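Local coordinates for protein halogenase (Chondromyces crocatus, PDB 3E1T) that probably catalyses the FAD-dependent halogenation step in the biosynthesis of the chondrochlorens, at residues 42-47 / 279-284; 187-192 / 307-312; 71-76 / 110-115. One frame throughout, in Å; residues are numbered along the deposited sequence.

Contact 1 of 3, residues 42-47 / 279-284. With FAD (flavin-adenine dinucleotide), chain C.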
# COMPACT_ATOMS: atom_id res chain seq x y z
N PRO A 42 0.18 -20.74 3.91
CA PRO A 42 0.68 -19.47 3.37
C PRO A 42 0.41 -19.33 1.87
O PRO A 42 0.34 -20.34 1.16
CB PRO A 42 2.18 -19.55 3.64
CG PRO A 42 2.50 -21.00 3.60
CD PRO A 42 1.26 -21.73 4.09
N ARG A 43 0.25 -18.08 1.41
CA ARG A 43 -0.01 -17.81 -0.02
C ARG A 43 0.76 -16.57 -0.51
O ARG A 43 0.96 -15.62 0.24
CB ARG A 43 -1.52 -17.65 -0.27
CG ARG A 43 -2.21 -16.53 0.52
CD ARG A 43 -2.36 -15.21 -0.29
NE ARG A 43 -2.88 -14.12 0.54
CZ ARG A 43 -2.12 -13.34 1.31
NH1 ARG A 43 -0.80 -13.53 1.36
NH2 ARG A 43 -2.68 -12.38 2.03
N HIS A 44 1.17 -16.59 -1.78
CA HIS A 44 1.90 -15.48 -2.37
C HIS A 44 1.04 -14.23 -2.52
O HIS A 44 -0.11 -14.31 -2.96
CB HIS A 44 2.46 -15.83 -3.75
CG HIS A 44 3.10 -14.68 -4.45
ND1 HIS A 44 2.43 -13.86 -5.33
CD2 HIS A 44 4.36 -14.18 -4.38
CE1 HIS A 44 3.24 -12.92 -5.78
NE2 HIS A 44 4.42 -13.10 -5.22
N GLN A 45 1.63 -13.10 -2.18
CA GLN A 45 1.06 -11.79 -2.47
C GLN A 45 2.22 -10.80 -2.68
O GLN A 45 3.28 -10.93 -2.06
CB GLN A 45 0.10 -11.38 -1.33
CG GLN A 45 -0.51 -9.97 -1.35
CD GLN A 45 -1.23 -9.56 -2.64
OE1 GLN A 45 -0.87 -9.95 -3.74
NE2 GLN A 45 -2.24 -8.73 -2.48
N ILE A 46 2.04 -9.85 -3.60
CA ILE A 46 3.02 -8.77 -3.81
C ILE A 46 2.89 -7.75 -2.68
O ILE A 46 1.85 -7.64 -2.07
CB ILE A 46 2.83 -8.10 -5.21
CG1 ILE A 46 4.03 -7.20 -5.57
CG2 ILE A 46 1.52 -7.31 -5.29
CD1 ILE A 46 5.38 -7.95 -5.68
N GLY A 47 3.96 -7.00 -2.39
CA GLY A 47 3.93 -6.00 -1.33
C GLY A 47 4.91 -6.33 -0.21
O GLY A 47 4.50 -6.53 0.93
N GLU A 279 6.58 -17.56 -11.46
CA GLU A 279 5.64 -16.92 -12.37
C GLU A 279 5.97 -15.43 -12.49
O GLU A 279 6.58 -14.85 -11.58
CB GLU A 279 4.22 -17.14 -11.85
CG GLU A 279 3.24 -17.68 -12.91
CD GLU A 279 3.50 -19.14 -13.30
OE1 GLU A 279 3.40 -20.03 -12.42
OE2 GLU A 279 3.80 -19.40 -14.49
N ILE A 280 5.61 -14.82 -13.61
CA ILE A 280 5.66 -13.37 -13.67
C ILE A 280 4.25 -12.80 -13.78
O ILE A 280 3.49 -13.15 -14.70
CB ILE A 280 6.68 -12.80 -14.72
CG1 ILE A 280 5.98 -12.07 -15.86
CG2 ILE A 280 7.72 -13.84 -15.17
CD1 ILE A 280 6.87 -11.06 -16.52
N ARG A 281 3.89 -11.95 -12.82
CA ARG A 281 2.51 -11.46 -12.71
C ARG A 281 2.36 -10.04 -13.25
O ARG A 281 3.35 -9.33 -13.41
CB ARG A 281 2.05 -11.46 -11.25
CG ARG A 281 2.65 -12.51 -10.31
CD ARG A 281 2.12 -13.90 -10.54
NE ARG A 281 1.88 -14.63 -9.29
CZ ARG A 281 2.81 -15.23 -8.55
NH1 ARG A 281 4.10 -15.19 -8.90
NH2 ARG A 281 2.46 -15.87 -7.45
N ILE A 282 1.12 -9.65 -13.52
CA ILE A 282 0.80 -8.26 -13.85
C ILE A 282 -0.22 -7.69 -12.85
O ILE A 282 -1.14 -8.39 -12.40
CB ILE A 282 0.32 -8.09 -15.32
CG1 ILE A 282 0.34 -6.61 -15.72
CG2 ILE A 282 -1.08 -8.70 -15.53
CD1 ILE A 282 0.15 -6.34 -17.19
N ARG A 283 -0.03 -6.42 -12.48
CA ARG A 283 -1.02 -5.66 -11.74
C ARG A 283 -1.30 -4.34 -12.47
O ARG A 283 -0.38 -3.62 -12.85
CB ARG A 283 -0.57 -5.39 -10.30
CG ARG A 283 -0.72 -6.58 -9.35
CD ARG A 283 -2.21 -6.88 -8.99
NE ARG A 283 -2.88 -5.73 -8.37
CZ ARG A 283 -2.71 -5.35 -7.11
NH1 ARG A 283 -1.92 -6.03 -6.29
NH2 ARG A 283 -3.36 -4.28 -6.66
N LYS A 284 -2.57 -4.04 -12.63
CA LYS A 284 -3.02 -2.94 -13.46
C LYS A 284 -4.14 -2.24 -12.70
O LYS A 284 -4.74 -2.84 -11.81
CB LYS A 284 -3.52 -3.55 -14.77
CG LYS A 284 -4.22 -2.65 -15.75
CD LYS A 284 -4.33 -3.34 -17.10
CE LYS A 284 -5.00 -4.72 -16.99
NZ LYS A 284 -6.48 -4.65 -16.73
PA FAD C . -4.31 -8.10 0.70
O1A FAD C . -2.87 -8.24 1.10
O2A FAD C . -4.57 -8.13 -0.76
O5B FAD C . -5.12 -9.32 1.39
C5B FAD C . -6.52 -9.45 1.26
C4B FAD C . -6.93 -10.89 1.57
O4B FAD C . -8.31 -11.09 1.33
C3B FAD C . -6.20 -11.88 0.67
O3B FAD C . -5.55 -12.82 1.49
C2B FAD C . -7.28 -12.56 -0.15
O2B FAD C . -7.01 -13.93 -0.27
C1B FAD C . -8.53 -12.32 0.69
N9A FAD C . -9.79 -12.24 -0.06
C8A FAD C . -10.04 -11.69 -1.29
N7A FAD C . -11.36 -11.84 -1.55
C5A FAD C . -11.96 -12.46 -0.51
C6A FAD C . -13.28 -12.87 -0.25
N6A FAD C . -14.23 -12.79 -1.18
N1A FAD C . -13.55 -13.50 0.95
C2A FAD C . -12.56 -13.76 1.86
N3A FAD C . -11.27 -13.36 1.59
C4A FAD C . -10.98 -12.72 0.43
N1 FAD C . 3.12 -2.47 -0.29
C2 FAD C . 4.18 -2.37 0.56
O2 FAD C . 3.95 -2.14 1.75
N3 FAD C . 5.47 -2.50 0.07
C4 FAD C . 5.69 -2.76 -1.28
O4 FAD C . 6.84 -2.90 -1.71
C4X FAD C . 4.61 -2.86 -2.14
N5 FAD C . 4.79 -3.11 -3.49
C5X FAD C . 3.70 -3.21 -4.33
C6 FAD C . 3.87 -3.46 -5.70
C7 FAD C . 2.75 -3.56 -6.54
C7M FAD C . 2.96 -3.60 -8.03
C8 FAD C . 1.46 -3.40 -6.02
C8M FAD C . 0.25 -3.29 -6.92
C9 FAD C . 1.30 -3.16 -4.66
C9A FAD C . 2.41 -3.06 -3.81
N10 FAD C . 2.22 -2.83 -2.46
C10 FAD C . 3.31 -2.72 -1.63
C1' FAD C . 0.82 -2.79 -1.87
C2' FAD C . 0.41 -4.06 -1.11
O2' FAD C . 0.35 -5.12 -2.04
C3' FAD C . -0.97 -3.89 -0.45
O3' FAD C . -1.15 -2.56 -0.01
C4' FAD C . -1.21 -4.77 0.78
O4' FAD C . -1.13 -6.12 0.40
C5' FAD C . -2.60 -4.48 1.34
O5' FAD C . -2.96 -5.49 2.24
P FAD C . -4.50 -5.87 2.49
O1P FAD C . -4.62 -6.56 3.83
O2P FAD C . -5.36 -4.64 2.48
O3P FAD C . -4.93 -6.74 1.24
O HOH W 1 -1.60 -8.93 -6.14
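His44 and Arg281 meet as a stacked pair between the loop 42-47 and the strand 281-284. The guanidinium lies flat on the imidazole, with centres 3.9 Å apart and planes at 30°. Arg281 NH2 comes 2.9 Å from His44 ND1, but it arrives over the ring face and the angle is too poor for a hydrogen bond. Each group is tied by another nitrogen: His44 NE2 is hydrogen-bonded to Tyr195 OH, and Arg281 NH1 to the backbone O of Asp276. With CG of His44 anti to its N (chi1 174°), the ring extends toward the strand.

Arg283 reaches in beside the flavin. Its CB lies 4.1 Å from FAD C8M, a methyl at the benzenoid end. CG, CD and NE then bend round, turning at chi2 and chi3, and bring the guanidinium over that same methyl. CZ is 3.6 Å from C8M, which sits over one face of the group, toward its rim. NH2 also touches this methyl. NH1 passes Ile46 CG2 at 3.8 Å and donates to a water 2.9 Å away. That water donates in turn to Gln45 OE1.

The loop itself follows the cofactor. Arg43 NE and NH2 both donate to FAD O3B on the adenosine ribose. Gln45 NE2 makes a weak bond to FAD O2A at 3.0 Å. Ile46 O accepts from FAD O2' at 2.9 Å. At Gly47 a side chain would collide with that same hydroxyl.

The chemistry is thus divided along the FAD. Polar groups of the loop hold ribose, phosphate and ribityl chain, while the flat cation of Arg283 lies on the flavin methyl and may slightly polarise that end of the flavin.

Contact 2 of 3, residues 187-192 / 307-312. With FAD (flavin-adenine dinucleotide), chain C.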
# COMPACT_ATOMS: atom_id res chain seq x y z
N PHE A 187 -1.60 7.95 -11.71
CA PHE A 187 -0.91 6.68 -11.53
C PHE A 187 -1.52 5.59 -12.41
O PHE A 187 -1.88 4.51 -11.94
CB PHE A 187 -0.92 6.29 -10.04
CG PHE A 187 -0.26 7.31 -9.14
CD1 PHE A 187 1.12 7.41 -9.07
CD2 PHE A 187 -1.03 8.19 -8.40
CE1 PHE A 187 1.73 8.36 -8.26
CE2 PHE A 187 -0.43 9.13 -7.57
CZ PHE A 187 0.97 9.20 -7.50
N GLN A 188 -1.60 5.88 -13.70
CA GLN A 188 -2.18 4.97 -14.69
C GLN A 188 -1.08 4.06 -15.20
O GLN A 188 -0.64 4.16 -16.36
CB GLN A 188 -2.80 5.78 -15.82
CG GLN A 188 -3.89 5.07 -16.61
CD GLN A 188 -4.70 6.04 -17.46
OE1 GLN A 188 -5.36 6.93 -16.93
NE2 GLN A 188 -4.62 5.88 -18.78
N ASN A 189 -0.62 3.18 -14.31
CA ASN A 189 0.56 2.36 -14.54
C ASN A 189 0.21 0.89 -14.41
O ASN A 189 -0.81 0.54 -13.81
CB ASN A 189 1.65 2.69 -13.51
CG ASN A 189 1.90 4.18 -13.33
OD1 ASN A 189 2.29 4.63 -12.24
ND2 ASN A 189 1.71 4.96 -14.39
N VAL A 190 1.05 0.04 -15.00
CA VAL A 190 0.97 -1.39 -14.81
C VAL A 190 2.32 -1.89 -14.30
O VAL A 190 3.37 -1.45 -14.77
CB VAL A 190 0.58 -2.13 -16.11
CG1 VAL A 190 -0.78 -1.66 -16.60
CG2 VAL A 190 1.62 -1.89 -17.19
N ALA A 191 2.29 -2.77 -13.31
CA ALA A 191 3.52 -3.41 -12.82
C ALA A 191 3.65 -4.82 -13.39
O ALA A 191 2.66 -5.56 -13.48
CB ALA A 191 3.56 -3.44 -11.32
N LEU A 192 4.86 -5.17 -13.80
CA LEU A 192 5.16 -6.48 -14.36
C LEU A 192 6.34 -7.00 -13.55
O LEU A 192 7.39 -6.38 -13.56
CB LEU A 192 5.55 -6.34 -15.83
CG LEU A 192 5.88 -7.61 -16.61
CD1 LEU A 192 4.65 -8.52 -16.73
CD2 LEU A 192 6.38 -7.23 -17.99
N PHE A 307 -5.53 2.82 -2.68
CA PHE A 307 -4.11 2.54 -2.89
C PHE A 307 -3.50 3.64 -3.78
O PHE A 307 -4.15 4.12 -4.70
CB PHE A 307 -3.90 1.15 -3.50
CG PHE A 307 -2.45 0.79 -3.69
CD1 PHE A 307 -1.62 0.57 -2.59
CD2 PHE A 307 -1.90 0.72 -4.97
CE1 PHE A 307 -0.28 0.27 -2.76
CE2 PHE A 307 -0.56 0.43 -5.16
CZ PHE A 307 0.25 0.19 -4.05
N VAL A 308 -2.26 4.04 -3.49
CA VAL A 308 -1.56 5.04 -4.32
C VAL A 308 -0.71 4.41 -5.45
O VAL A 308 -1.15 4.38 -6.60
CB VAL A 308 -0.70 6.02 -3.49
CG1 VAL A 308 -0.22 7.18 -4.40
CG2 VAL A 308 -1.51 6.59 -2.32
N ASP A 309 0.49 3.92 -5.13
CA ASP A 309 1.47 3.48 -6.12
C ASP A 309 2.64 2.87 -5.34
O ASP A 309 2.87 3.26 -4.21
CB ASP A 309 1.94 4.68 -6.99
CG ASP A 309 2.82 4.27 -8.16
OD1 ASP A 309 2.29 3.83 -9.21
OD2 ASP A 309 4.06 4.40 -8.04
N PRO A 310 3.35 1.89 -5.92
CA PRO A 310 4.40 1.19 -5.17
C PRO A 310 5.66 1.98 -4.78
O PRO A 310 6.44 1.47 -3.97
CB PRO A 310 4.81 0.04 -6.11
CG PRO A 310 3.74 -0.05 -7.13
CD PRO A 310 3.19 1.32 -7.27
N VAL A 311 5.90 3.17 -5.32
CA VAL A 311 7.14 3.86 -4.96
C VAL A 311 7.01 4.41 -3.55
O VAL A 311 5.96 4.93 -3.17
CB VAL A 311 7.58 4.94 -5.99
CG1 VAL A 311 6.57 6.03 -6.15
CG2 VAL A 311 8.95 5.52 -5.60
N PHE A 312 8.09 4.26 -2.77
CA PHE A 312 8.12 4.51 -1.33
C PHE A 312 7.31 3.54 -0.43
O PHE A 312 7.19 3.75 0.77
CB PHE A 312 7.86 5.99 -0.99
CG PHE A 312 9.04 6.88 -1.27
CD1 PHE A 312 9.01 7.77 -2.34
CD2 PHE A 312 10.19 6.80 -0.50
CE1 PHE A 312 10.11 8.58 -2.62
CE2 PHE A 312 11.28 7.61 -0.76
CZ PHE A 312 11.25 8.51 -1.83
PA FAD C . -4.31 -8.10 0.70
O1A FAD C . -2.87 -8.24 1.10
O2A FAD C . -4.57 -8.13 -0.76
O5B FAD C . -5.12 -9.32 1.39
C5B FAD C . -6.52 -9.45 1.26
C4B FAD C . -6.93 -10.89 1.57
O4B FAD C . -8.31 -11.09 1.33
C3B FAD C . -6.20 -11.88 0.67
O3B FAD C . -5.55 -12.82 1.49
C2B FAD C . -7.28 -12.56 -0.15
O2B FAD C . -7.01 -13.93 -0.27
C1B FAD C . -8.53 -12.32 0.69
N9A FAD C . -9.79 -12.24 -0.06
C8A FAD C . -10.04 -11.69 -1.29
N7A FAD C . -11.36 -11.84 -1.55
C5A FAD C . -11.96 -12.46 -0.51
C6A FAD C . -13.28 -12.87 -0.25
N6A FAD C . -14.23 -12.79 -1.18
N1A FAD C . -13.55 -13.50 0.95
C2A FAD C . -12.56 -13.76 1.86
N3A FAD C . -11.27 -13.36 1.59
C4A FAD C . -10.98 -12.72 0.43
N1 FAD C . 3.12 -2.47 -0.29
C2 FAD C . 4.18 -2.37 0.56
O2 FAD C . 3.95 -2.14 1.75
N3 FAD C . 5.47 -2.50 0.07
C4 FAD C . 5.69 -2.76 -1.28
O4 FAD C . 6.84 -2.90 -1.71
C4X FAD C . 4.61 -2.86 -2.14
N5 FAD C . 4.79 -3.11 -3.49
C5X FAD C . 3.70 -3.21 -4.33
C6 FAD C . 3.87 -3.46 -5.70
C7 FAD C . 2.75 -3.56 -6.54
C7M FAD C . 2.96 -3.60 -8.03
C8 FAD C . 1.46 -3.40 -6.02
C8M FAD C . 0.25 -3.29 -6.92
C9 FAD C . 1.30 -3.16 -4.66
C9A FAD C . 2.41 -3.06 -3.81
N10 FAD C . 2.22 -2.83 -2.46
C10 FAD C . 3.31 -2.72 -1.63
C1' FAD C . 0.82 -2.79 -1.87
C2' FAD C . 0.41 -4.06 -1.11
O2' FAD C . 0.35 -5.12 -2.04
C3' FAD C . -0.97 -3.89 -0.45
O3' FAD C . -1.15 -2.56 -0.01
C4' FAD C . -1.21 -4.77 0.78
O4' FAD C . -1.13 -6.12 0.40
C5' FAD C . -2.60 -4.48 1.34
O5' FAD C . -2.96 -5.49 2.24
P FAD C . -4.50 -5.87 2.49
O1P FAD C . -4.62 -6.56 3.83
O2P FAD C . -5.36 -4.64 2.48
O3P FAD C . -4.93 -6.74 1.24
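Phe187 and Val308 make a CH-pi contact in a flavin-dependent halogenase whose FAD-binding part is probably of Rossmann type. Segment 187-192 leads into a strand of the large mixed sheet. Segment 307-312 runs from the end of strand 306-307 into the loop before helix 315-333.

The Phe187 ring stands with CG beside its backbone N (chi1 -59°), which turns it toward the loop. Val308 CG1 lies over one face, 4.1 Å from the ring centroid and 27° off the normal. Asp309 CB meets the same ring at CD1, 3.5 Å away. Two tyrosine rings, Tyr359 and Tyr366, also meet it edge-to-face. The chain turns sharply just after it, in an inverse gamma turn centred on Gln188 and closed by a weak bond from Asn189 N to Phe187 O.

CG of Asp309 lies anti to its backbone N (chi1 -172°). This carries the carboxylate past the Phe187 ring, toward the Asn189 side. Two tyrosine hydroxyls hold this buried carboxylate: Tyr366 OH is hydrogen-bonded to OD2 and Tyr286 OH to OD1. The bonds would fix its rotation and probably offset the cost of burying a charge.

Other residues of the two segments line the flavin. Phe307 brings CE1 to 3.4 Å from FAD C1', where the ribityl chain leaves the ring system. The backbone N of Asp309 lies over one face of the Phe307 ring. Pro310 rests on the flavin plane on the side opposite Ile46, with its CB 3.6 Å from FAD C6. The benzenoid part of the flavin is therefore sandwiched between the two residues. At its outer end the flavin methyl meets the strand: Ala191 CB touches FAD C7M at 3.3 Å.

Contact 3 of 3, residues 71-76 / 110-115. With FAD (flavin-adenine dinucleotide), chain C.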
# COMPACT_ATOMS: atom_id res chain seq x y z
N ALA A 71 12.81 -14.34 12.13
CA ALA A 71 12.32 -14.75 10.83
C ALA A 71 13.38 -14.78 9.74
O ALA A 71 13.25 -15.53 8.77
CB ALA A 71 11.16 -13.87 10.41
N GLY A 72 14.42 -13.97 9.88
CA GLY A 72 15.49 -13.91 8.89
C GLY A 72 15.11 -13.06 7.68
O GLY A 72 15.52 -13.36 6.55
N PHE A 73 14.31 -12.02 7.93
CA PHE A 73 13.96 -11.05 6.90
C PHE A 73 15.12 -10.07 6.80
O PHE A 73 15.57 -9.56 7.83
CB PHE A 73 12.71 -10.24 7.30
CG PHE A 73 11.44 -11.05 7.43
CD1 PHE A 73 11.10 -12.02 6.50
CD2 PHE A 73 10.55 -10.78 8.47
CE1 PHE A 73 9.91 -12.74 6.62
CE2 PHE A 73 9.36 -11.49 8.61
CZ PHE A 73 9.03 -12.47 7.68
N PRO A 74 15.61 -9.79 5.58
CA PRO A 74 16.61 -8.73 5.40
C PRO A 74 16.20 -7.43 6.06
O PRO A 74 15.03 -7.06 6.03
CB PRO A 74 16.66 -8.56 3.88
CG PRO A 74 16.34 -9.90 3.36
CD PRO A 74 15.29 -10.45 4.30
N ILE A 75 17.17 -6.74 6.66
CA ILE A 75 16.94 -5.51 7.41
C ILE A 75 17.06 -4.31 6.49
O ILE A 75 18.12 -4.08 5.90
CB ILE A 75 17.92 -5.36 8.61
CG1 ILE A 75 17.69 -6.47 9.65
CG2 ILE A 75 17.82 -3.97 9.27
CD1 ILE A 75 18.43 -7.77 9.33
N LYS A 76 15.98 -3.54 6.39
CA LYS A 76 15.91 -2.40 5.49
C LYS A 76 16.14 -1.09 6.25
O LYS A 76 15.32 -0.68 7.08
CB LYS A 76 14.55 -2.40 4.77
CG LYS A 76 14.27 -1.20 3.89
CD LYS A 76 12.77 -1.13 3.60
CE LYS A 76 12.47 -0.02 2.63
NZ LYS A 76 11.02 0.02 2.28
N ARG A 110 5.87 -12.19 1.57
CA ARG A 110 4.51 -11.92 2.04
C ARG A 110 3.79 -13.19 2.49
O ARG A 110 3.04 -13.17 3.47
CB ARG A 110 3.72 -11.20 0.97
CG ARG A 110 2.65 -10.34 1.52
CD ARG A 110 3.22 -9.16 2.29
NE ARG A 110 2.28 -8.05 2.31
CZ ARG A 110 1.01 -8.09 1.94
NH1 ARG A 110 0.44 -9.21 1.51
NH2 ARG A 110 0.28 -7.00 2.01
N ALA A 111 4.01 -14.28 1.76
CA ALA A 111 3.50 -15.60 2.15
C ALA A 111 3.77 -15.88 3.62
O ALA A 111 2.83 -16.15 4.39
CB ALA A 111 4.11 -16.70 1.26
N ARG A 112 5.05 -15.77 4.02
CA ARG A 112 5.50 -16.03 5.39
C ARG A 112 5.05 -14.95 6.35
O ARG A 112 4.76 -15.22 7.51
CB ARG A 112 7.02 -16.08 5.48
CG ARG A 112 7.76 -16.91 4.45
CD ARG A 112 9.26 -16.77 4.70
NE ARG A 112 9.59 -16.99 6.11
CZ ARG A 112 10.62 -16.44 6.75
NH1 ARG A 112 11.46 -15.61 6.13
NH2 ARG A 112 10.82 -16.73 8.03
N PHE A 113 5.06 -13.71 5.88
CA PHE A 113 4.72 -12.57 6.72
C PHE A 113 3.23 -12.54 7.06
O PHE A 113 2.87 -12.37 8.23
CB PHE A 113 5.16 -11.27 6.05
CG PHE A 113 4.88 -10.05 6.86
CD1 PHE A 113 5.63 -9.76 7.98
CD2 PHE A 113 3.85 -9.17 6.49
CE1 PHE A 113 5.37 -8.62 8.74
CE2 PHE A 113 3.59 -8.03 7.24
CZ PHE A 113 4.36 -7.76 8.37
N ASP A 114 2.38 -12.71 6.06
CA ASP A 114 0.93 -12.74 6.28
C ASP A 114 0.57 -13.94 7.16
O ASP A 114 -0.19 -13.79 8.11
CB ASP A 114 0.16 -12.82 4.95
CG ASP A 114 0.29 -11.55 4.10
OD1 ASP A 114 0.99 -10.61 4.52
OD2 ASP A 114 -0.31 -11.50 3.01
N ASP A 115 1.12 -15.11 6.84
CA ASP A 115 0.91 -16.34 7.62
C ASP A 115 1.29 -16.11 9.08
O ASP A 115 0.51 -16.37 9.99
CB ASP A 115 1.70 -17.52 7.03
CG ASP A 115 1.34 -18.85 7.68
OD1 ASP A 115 0.13 -19.14 7.85
OD2 ASP A 115 2.27 -19.62 8.01
PA FAD C . -4.31 -8.10 0.70
O1A FAD C . -2.87 -8.24 1.10
O2A FAD C . -4.57 -8.13 -0.76
O5B FAD C . -5.12 -9.32 1.39
C5B FAD C . -6.52 -9.45 1.26
C4B FAD C . -6.93 -10.89 1.57
O4B FAD C . -8.31 -11.09 1.33
C3B FAD C . -6.20 -11.88 0.67
O3B FAD C . -5.55 -12.82 1.49
C2B FAD C . -7.28 -12.56 -0.15
O2B FAD C . -7.01 -13.93 -0.27
C1B FAD C . -8.53 -12.32 0.69
N9A FAD C . -9.79 -12.24 -0.06
C8A FAD C . -10.04 -11.69 -1.29
N7A FAD C . -11.36 -11.84 -1.55
C5A FAD C . -11.96 -12.46 -0.51
C6A FAD C . -13.28 -12.87 -0.25
N6A FAD C . -14.23 -12.79 -1.18
N1A FAD C . -13.55 -13.50 0.95
C2A FAD C . -12.56 -13.76 1.86
N3A FAD C . -11.27 -13.36 1.59
C4A FAD C . -10.98 -12.72 0.43
N1 FAD C . 3.12 -2.47 -0.29
C2 FAD C . 4.18 -2.37 0.56
O2 FAD C . 3.95 -2.14 1.75
N3 FAD C . 5.47 -2.50 0.07
C4 FAD C . 5.69 -2.76 -1.28
O4 FAD C . 6.84 -2.90 -1.71
C4X FAD C . 4.61 -2.86 -2.14
N5 FAD C . 4.79 -3.11 -3.49
C5X FAD C . 3.70 -3.21 -4.33
C6 FAD C . 3.87 -3.46 -5.70
C7 FAD C . 2.75 -3.56 -6.54
C7M FAD C . 2.96 -3.60 -8.03
C8 FAD C . 1.46 -3.40 -6.02
C8M FAD C . 0.25 -3.29 -6.92
C9 FAD C . 1.30 -3.16 -4.66
C9A FAD C . 2.41 -3.06 -3.81
N10 FAD C . 2.22 -2.83 -2.46
C10 FAD C . 3.31 -2.72 -1.63
C1' FAD C . 0.82 -2.79 -1.87
C2' FAD C . 0.41 -4.06 -1.11
O2' FAD C . 0.35 -5.12 -2.04
C3' FAD C . -0.97 -3.89 -0.45
O3' FAD C . -1.15 -2.56 -0.01
C4' FAD C . -1.21 -4.77 0.78
O4' FAD C . -1.13 -6.12 0.40
C5' FAD C . -2.60 -4.48 1.34
O5' FAD C . -2.96 -5.49 2.24
P FAD C . -4.50 -5.87 2.49
O1P FAD C . -4.62 -6.56 3.83
O2P FAD C . -5.36 -4.64 2.48
O3P FAD C . -4.93 -6.74 1.24
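Arg112 of helix 110-123 grips the carbonyl of Ala71, in the turn that follows helix 65-69. Helix 110-123 begins beside the FAD in the FAD-binding part, probably of Rossmann type. Arg110, its first residue, reaches away from segment 71-76 to the cofactor, where its NH1 makes a weak bond to FAD O1A.

Arg112 points the other way. Its NH2 donates to Ala71 O at 2.8 Å, in the carbonyl plane on a lone pair, with an N-H...O angle of 158°. NH1 donates to the same oxygen at 3.2 Å, from above the carbonyl plane. Phe73 CE1 lies over one guanidinium face, 3.3 Å from NH1. A leucine in place of Arg112 would probably leave Ala71 O without these two donors and take the flat group from beside Phe73 CE1. Gly72, between these partners, has the positive phi that favours glycine.

Phe113 follows, with its ring edge toward Phe73: its CD1 is 4.2 Å from Phe73 CE2. Asp114 then faces back to the cofactor side. Its OD2 forms a salt bridge one turn back along the helix, 2.8 Å from Arg110 NH1.

In the fold
All three contacts border the FAD and reach the same mixed sheet. Contacts 1 and 2 have centres about 14 Å apart and meet on neighbouring antiparallel strands, 281-284 and 189-197. Arg283 O and Ala191 N are probably hydrogen-bonded there. Contact 3 has its centre about 15 Å from that of contact 1 and about 22 Å from that of contact 2, which it does not touch. A salt bridge from Arg43 to Asp114 ties it to contact 1. Along the chain, contact 3 is nested inside the loop closed by contact 1. The segments of contacts 1 and 2 alternate. Distant parts of the sequence thus interlock round one cofactor, from adenosine ribose and phosphates to flavin.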